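Side-chain contacts in putative OMPA family lipoprotein (Burkholderia pseudomallei, PDB 4B5C), which probably works as the outer-membrane member of the Tol-Pal system, helping to keep that membrane intact and to draw it inward during cell division: residues R32-D37 with E90-A95; K115-G120 with N129-L134. All blocks are in the same frame, centred on the assembly; numbering follows the deposited sequence.

Interaction 1. Residues R32-D37 with E90-A95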
loop_
_atom_site.group_PDB
_atom_site.type_symbol
_atom_site.label_atom_id
_atom_site.label_comp_id
_atom_site.label_asym_id
_atom_site.label_seq_id
_atom_site.Cartn_x
_atom_site.Cartn_y
_atom_site.Cartn_z
ATOM N N ARG A 32 -6.013 5.662 -0.028
ATOM C CA ARG A 32 -5.580 4.322 0.349
ATOM C C ARG A 32 -4.395 3.811 -0.470
ATOM O O ARG A 32 -4.248 2.604 -0.667
ATOM C CB ARG A 32 -6.752 3.349 0.234
ATOM C CG ARG A 32 -7.995 3.808 0.977
ATOM C CD ARG A 32 -9.153 2.861 0.735
ATOM N NE ARG A 32 -10.373 3.319 1.390
ATOM C CZ ARG A 32 -11.530 2.670 1.340
ATOM N NH1 ARG A 32 -11.624 1.530 0.665
ATOM N NH2 ARG A 32 -12.594 3.158 1.964
ATOM N N SER A 33 -3.548 4.722 -0.936
ATOM C CA SER A 33 -2.375 4.334 -1.712
ATOM C C SER A 33 -1.100 5.018 -1.240
ATOM O O SER A 33 -1.080 6.225 -0.999
ATOM C CB SER A 33 -2.590 4.603 -3.203
ATOM O OG SER A 33 -3.578 3.740 -3.733
ATOM N N VAL A 34 -0.038 4.229 -1.108
ATOM C CA VAL A 34 1.280 4.746 -0.765
ATOM C C VAL A 34 2.217 4.555 -1.951
ATOM O O VAL A 34 2.374 3.439 -2.458
ATOM C CB VAL A 34 1.868 4.027 0.469
ATOM C CG1 VAL A 34 3.215 4.625 0.837
ATOM C CG2 VAL A 34 0.904 4.112 1.646
ATOM N N TYR A 35 2.833 5.648 -2.391
ATOM C CA TYR A 35 3.724 5.619 -3.546
ATOM C C TYR A 35 5.191 5.636 -3.142
ATOM O O TYR A 35 5.553 6.177 -2.096
ATOM C CB TYR A 35 3.426 6.793 -4.475
ATOM C CG TYR A 35 2.062 6.708 -5.107
ATOM C CD1 TYR A 35 0.941 7.211 -4.459
ATOM C CD2 TYR A 35 1.890 6.114 -6.349
ATOM C CE1 TYR A 35 -0.309 7.128 -5.035
ATOM C CE2 TYR A 35 0.645 6.026 -6.933
ATOM C CZ TYR A 35 -0.451 6.535 -6.272
ATOM O OH TYR A 35 -1.693 6.450 -6.851
ATOM N N PHE A 36 6.030 5.047 -3.987
ATOM C CA PHE A 36 7.447 4.893 -3.684
ATOM C C PHE A 36 8.339 5.434 -4.795
ATOM O O PHE A 36 7.897 5.621 -5.931
ATOM C CB PHE A 36 7.782 3.418 -3.460
ATOM C CG PHE A 36 7.066 2.798 -2.294
ATOM C CD1 PHE A 36 5.805 2.245 -2.453
ATOM C CD2 PHE A 36 7.660 2.753 -1.044
ATOM C CE1 PHE A 36 5.148 1.663 -1.383
ATOM C CE2 PHE A 36 7.007 2.174 0.028
ATOM C CZ PHE A 36 5.749 1.629 -0.142
ATOM N N ASP A 37 9.603 5.667 -4.456
ATOM C CA ASP A 37 10.602 6.069 -5.434
ATOM C C ASP A 37 11.169 4.838 -6.134
ATOM O O ASP A 37 10.987 3.714 -5.666
ATOM C CB ASP A 37 11.726 6.850 -4.756
ATOM C CG ASP A 37 11.263 8.186 -4.216
ATOM O OD1 ASP A 37 10.518 8.890 -4.928
ATOM O OD2 ASP A 37 11.641 8.531 -3.077
ATOM N N GLU A 90 5.016 -4.753 2.849
ATOM C CA GLU A 90 5.436 -5.021 4.223
ATOM C C GLU A 90 5.929 -3.767 4.942
ATOM O O GLU A 90 5.841 -3.674 6.166
ATOM C CB GLU A 90 6.507 -6.112 4.250
ATOM C CG GLU A 90 6.002 -7.456 3.768
ATOM C CD GLU A 90 7.116 -8.451 3.530
ATOM O OE1 GLU A 90 8.297 -8.043 3.532
ATOM O OE2 GLU A 90 6.804 -9.643 3.335
ATOM N N ALA A 91 6.448 -2.805 4.185
ATOM C CA ALA A 91 6.880 -1.540 4.770
ATOM C C ALA A 91 5.672 -0.785 5.310
ATOM O O ALA A 91 5.736 -0.164 6.371
ATOM C CB ALA A 91 7.636 -0.700 3.752
ATOM N N VAL A 92 4.569 -0.848 4.569
ATOM C CA VAL A 92 3.304 -0.280 5.015
ATOM C C VAL A 92 2.765 -1.069 6.207
ATOM O O VAL A 92 2.342 -0.490 7.205
ATOM C CB VAL A 92 2.247 -0.302 3.888
ATOM C CG1 VAL A 92 0.919 0.230 4.397
ATOM C CG2 VAL A 92 2.731 0.504 2.687
ATOM N N ARG A 93 2.792 -2.393 6.093
ATOM C CA ARG A 93 2.298 -3.270 7.150
ATOM C C ARG A 93 3.026 -3.007 8.472
ATOM O O ARG A 93 2.392 -2.822 9.510
ATOM C CB ARG A 93 2.447 -4.736 6.731
ATOM C CG ARG A 93 1.636 -5.724 7.555
ATOM C CD ARG A 93 2.519 -6.863 8.039
ATOM N NE ARG A 93 3.376 -6.427 9.137
ATOM C CZ ARG A 93 4.583 -6.918 9.398
ATOM N NH1 ARG A 93 5.103 -7.871 8.633
ATOM N NH2 ARG A 93 5.275 -6.445 10.424
ATOM N N ARG A 94 4.355 -2.983 8.428
ATOM C CA ARG A 94 5.151 -2.701 9.621
ATOM C C ARG A 94 4.819 -1.327 10.206
ATOM O O ARG A 94 4.790 -1.152 11.428
ATOM C CB ARG A 94 6.651 -2.824 9.327
ATOM C CG ARG A 94 7.110 -4.255 9.081
ATOM C CD ARG A 94 8.627 -4.369 8.953
ATOM N NE ARG A 94 9.123 -3.851 7.680
ATOM C CZ ARG A 94 9.728 -2.676 7.534
ATOM N NH1 ARG A 94 9.919 -1.889 8.586
ATOM N NH2 ARG A 94 10.145 -2.287 6.336
ATOM N N ALA A 95 4.562 -0.358 9.332
ATOM C CA ALA A 95 4.157 0.972 9.768
ATOM C C ALA A 95 2.852 0.893 10.557
ATOM O O ALA A 95 2.708 1.523 11.605
ATOM C CB ALA A 95 4.000 1.898 8.571
#

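Interaction 2. Residues K115-G120 with N129-L134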
loop_
_atom_site.group_PDB
_atom_site.type_symbol
_atom_site.label_atom_id
_atom_site.label_comp_id
_atom_site.label_asym_id
_atom_site.label_seq_id
_atom_site.Cartn_x
_atom_site.Cartn_y
_atom_site.Cartn_z
ATOM N N LYS A 115 0.083 -6.126 -12.551
ATOM C CA LYS A 115 -1.121 -5.314 -12.689
ATOM C C LYS A 115 -0.810 -3.819 -12.703
ATOM O O LYS A 115 -1.048 -3.124 -11.712
ATOM C CB LYS A 115 -2.110 -5.623 -11.561
ATOM C CG LYS A 115 -2.601 -7.063 -11.528
ATOM C CD LYS A 115 -3.603 -7.271 -10.397
ATOM C CE LYS A 115 -4.143 -8.696 -10.378
ATOM N NZ LYS A 115 -5.133 -8.901 -9.278
ATOM N N PRO A 116 -0.277 -3.321 -13.828
ATOM C CA PRO A 116 0.014 -1.891 -13.967
ATOM C C PRO A 116 -1.272 -1.077 -14.035
ATOM O O PRO A 116 -2.237 -1.507 -14.665
ATOM C CB PRO A 116 0.760 -1.816 -15.303
ATOM C CG PRO A 116 0.289 -3.006 -16.065
ATOM C CD PRO A 116 0.086 -4.081 -15.037
ATOM N N VAL A 117 -1.288 0.080 -13.385
ATOM C CA VAL A 117 -2.457 0.948 -13.415
ATOM C C VAL A 117 -2.280 2.013 -14.497
ATOM O O VAL A 117 -3.250 2.579 -14.993
ATOM C CB VAL A 117 -2.701 1.618 -12.045
ATOM C CG1 VAL A 117 -1.593 2.609 -11.734
ATOM C CG2 VAL A 117 -4.053 2.304 -12.021
ATOM N N ALA A 118 -1.026 2.273 -14.856
ATOM C CA ALA A 118 -0.699 3.196 -15.935
ATOM C C ALA A 118 0.139 2.463 -16.978
ATOM O O ALA A 118 1.181 1.893 -16.652
ATOM C CB ALA A 118 0.045 4.408 -15.402
ATOM N N LEU A 119 -0.312 2.487 -18.229
ATOM C CA LEU A 119 0.305 1.681 -19.280
ATOM C C LEU A 119 1.440 2.382 -20.025
ATOM O O LEU A 119 2.131 1.759 -20.832
ATOM C CB LEU A 119 -0.754 1.201 -20.274
ATOM C CG LEU A 119 -1.823 0.275 -19.693
ATOM C CD1 LEU A 119 -2.886 -0.053 -20.734
ATOM C CD2 LEU A 119 -1.184 -0.993 -19.147
ATOM N N GLY A 120 1.635 3.668 -19.755
ATOM C CA GLY A 120 2.679 4.424 -20.426
ATOM C C GLY A 120 4.079 3.922 -20.123
ATOM O O GLY A 120 4.311 3.284 -19.100
ATOM N N ASN A 129 2.788 3.316 -10.816
ATOM C CA ASN A 129 2.830 1.870 -10.609
ATOM C C ASN A 129 3.682 1.439 -9.410
ATOM O O ASN A 129 3.553 0.316 -8.921
ATOM C CB ASN A 129 3.280 1.151 -11.883
ATOM C CG ASN A 129 2.324 1.382 -13.046
ATOM O OD1 ASN A 129 1.147 1.690 -12.847
ATOM N ND2 ASN A 129 2.827 1.230 -14.266
ATOM N N ARG A 130 4.552 2.330 -8.940
ATOM C CA ARG A 130 5.314 2.075 -7.719
ATOM C C ARG A 130 4.431 2.406 -6.522
ATOM O O ARG A 130 4.509 3.503 -5.969
ATOM C CB ARG A 130 6.592 2.918 -7.693
ATOM C CG ARG A 130 7.556 2.615 -8.829
ATOM C CD ARG A 130 8.892 3.314 -8.624
ATOM N NE ARG A 130 8.777 4.768 -8.684
ATOM C CZ ARG A 130 8.958 5.485 -9.789
ATOM N NH1 ARG A 130 9.265 4.882 -10.929
ATOM N NH2 ARG A 130 8.834 6.806 -9.753
ATOM N N ARG A 131 3.597 1.450 -6.125
ATOM C CA ARG A 131 2.487 1.742 -5.227
ATOM C C ARG A 131 2.145 0.570 -4.305
ATOM O O ARG A 131 2.350 -0.592 -4.661
ATOM C CB ARG A 131 1.259 2.107 -6.064
ATOM C CG ARG A 131 0.120 2.769 -5.306
ATOM C CD ARG A 131 -1.072 2.988 -6.229
ATOM N NE ARG A 131 -1.728 1.730 -6.578
ATOM C CZ ARG A 131 -1.391 0.968 -7.615
ATOM N NH1 ARG A 131 -0.404 1.334 -8.420
ATOM N NH2 ARG A 131 -2.047 -0.161 -7.847
ATOM N N ALA A 132 1.619 0.890 -3.124
ATOM C CA ALA A 132 1.074 -0.109 -2.209
ATOM C C ALA A 132 -0.351 0.288 -1.839
ATOM O O ALA A 132 -0.577 1.384 -1.332
ATOM C CB ALA A 132 1.934 -0.212 -0.958
ATOM N N ASP A 133 -1.310 -0.599 -2.084
ATOM C CA ASP A 133 -2.713 -0.267 -1.850
ATOM C C ASP A 133 -3.269 -0.884 -0.570
ATOM O O ASP A 133 -3.053 -2.063 -0.296
ATOM C CB ASP A 133 -3.580 -0.705 -3.036
ATOM C CG ASP A 133 -3.204 -0.004 -4.330
ATOM O OD1 ASP A 133 -2.880 1.205 -4.291
ATOM O OD2 ASP A 133 -3.233 -0.668 -5.389
ATOM N N LEU A 134 -3.989 -0.076 0.204
ATOM C CA LEU A 134 -4.766 -0.581 1.332
ATOM C C LEU A 134 -6.141 -1.011 0.837
ATOM O O LEU A 134 -7.029 -0.183 0.649
ATOM C CB LEU A 134 -4.909 0.483 2.423
ATOM C CG LEU A 134 -3.696 0.706 3.333
ATOM C CD1 LEU A 134 -2.467 1.090 2.522
ATOM C CD2 LEU A 134 -3.998 1.759 4.391
HETATM O O HOH W 1 0.131 -0.893 -10.435
#

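Interaction 1. Residues R32-D37 with E90-A95
V34 on strand 33-35 and V92 on helix 78-98 reach toward each other tip to tip, a compact illustration of how a helix is seated on a sheet by branched side chains. The meeting point is a pair of methyls, with V34 CG2 lying 4.2 Å from V92 CG2. Both valines hold the same rotamer: CG1 stands anti to the backbone N (chi1 -178° in V34, 177° in V92), which leaves CG2 beside that nitrogen and, in both, turned to the partner. The backbones stay well apart, the two CA atoms of V34 and V92 being 7.9 Å from each other, a gap that the two short side chains span.

F36, two residues on along the chain, comes to the same methyl from another direction. Its ring meets V92 at the edge, near the ring plane, and F36 CZ is 4.3 Å from V92 CG2. The ring also lies against V34 within its own segment, F36 CZ being 4.0 Å from V34 CG1, so the two apolar groups form a continuous surface for the helix. One residue before V92, A91 makes a looser approach, its CB standing 4.7 Å from F36 CE2. The contact is apolar, and its three main residues are buried.

As in OmpA-like domains, helix 78-98 packs with helix 48-60 against the mixed sheet. V92 is one point where it does so, touching L51 of helix 48-60, I68 of strand 66-71 and A132 of strand 131-136.

Interaction 2. Residues K115-G120 with N129-L134
N129 turns its side chain to the loop 115-120 and engages V117 and A118 with both ends of its amide. From CB, which points toward the loop, the chain steps to CG, set anti to the carbonyl carbon (chi1 -62°) and 3.8 Å from A118 O. OD1 then accepts two backbone N-H groups. A118 N approaches in the carbonyl plane, on a lone pair, at 3.0 Å from N129 OD1. V117 N lies equally close to OD1 but above that plane. V117 CG1 is also near, 3.1 Å from N129 OD1, a tight fit.

N129 opens the N-R-R sequence of OmpA-like domains, here just ahead of the last strand of the sheet, and its amide pairs with both the N-H and the carbonyl of A118, much as a peptide group would. At the other end of the amide, ND2 donates almost straight (172°) to A118 O, 3.0 Å away and in plane with both groups, while P116 CB sits 3.8 Å from N129 ND2. Beyond N129, R131 NH1 lies 3.7 Å from V117 CG1 and donates to a water that in turn donates to K115 O. A side-on salt bridge within the strand joins R131 NE and NH2 to the D133 oxygens, which tilt nearly 20° from the guanidinium plane.

Overall arrangement
Followed from the N terminus, the chain lays down strand 33-35, then helix 48-60, strand 66-71 and helix 78-98, where interaction 1 closes a loop of 52 residues. Strand 106-112 comes next, and interaction 2 closes a much shorter loop of eight residues, five of them in helix 123-127. The two loops follow in series, neither nested nor crossed. They are joined through the sheet: strands 33-35 and 131-136 run antiparallel side by side, V34 O probably accepting from A132 N and S33 OG probably bonding D133 OD1. Interaction 1 thus ties the sheet to a helix, whereas interaction 2 ties a surface loop to the start of strand 131-136 and the residues leading into it.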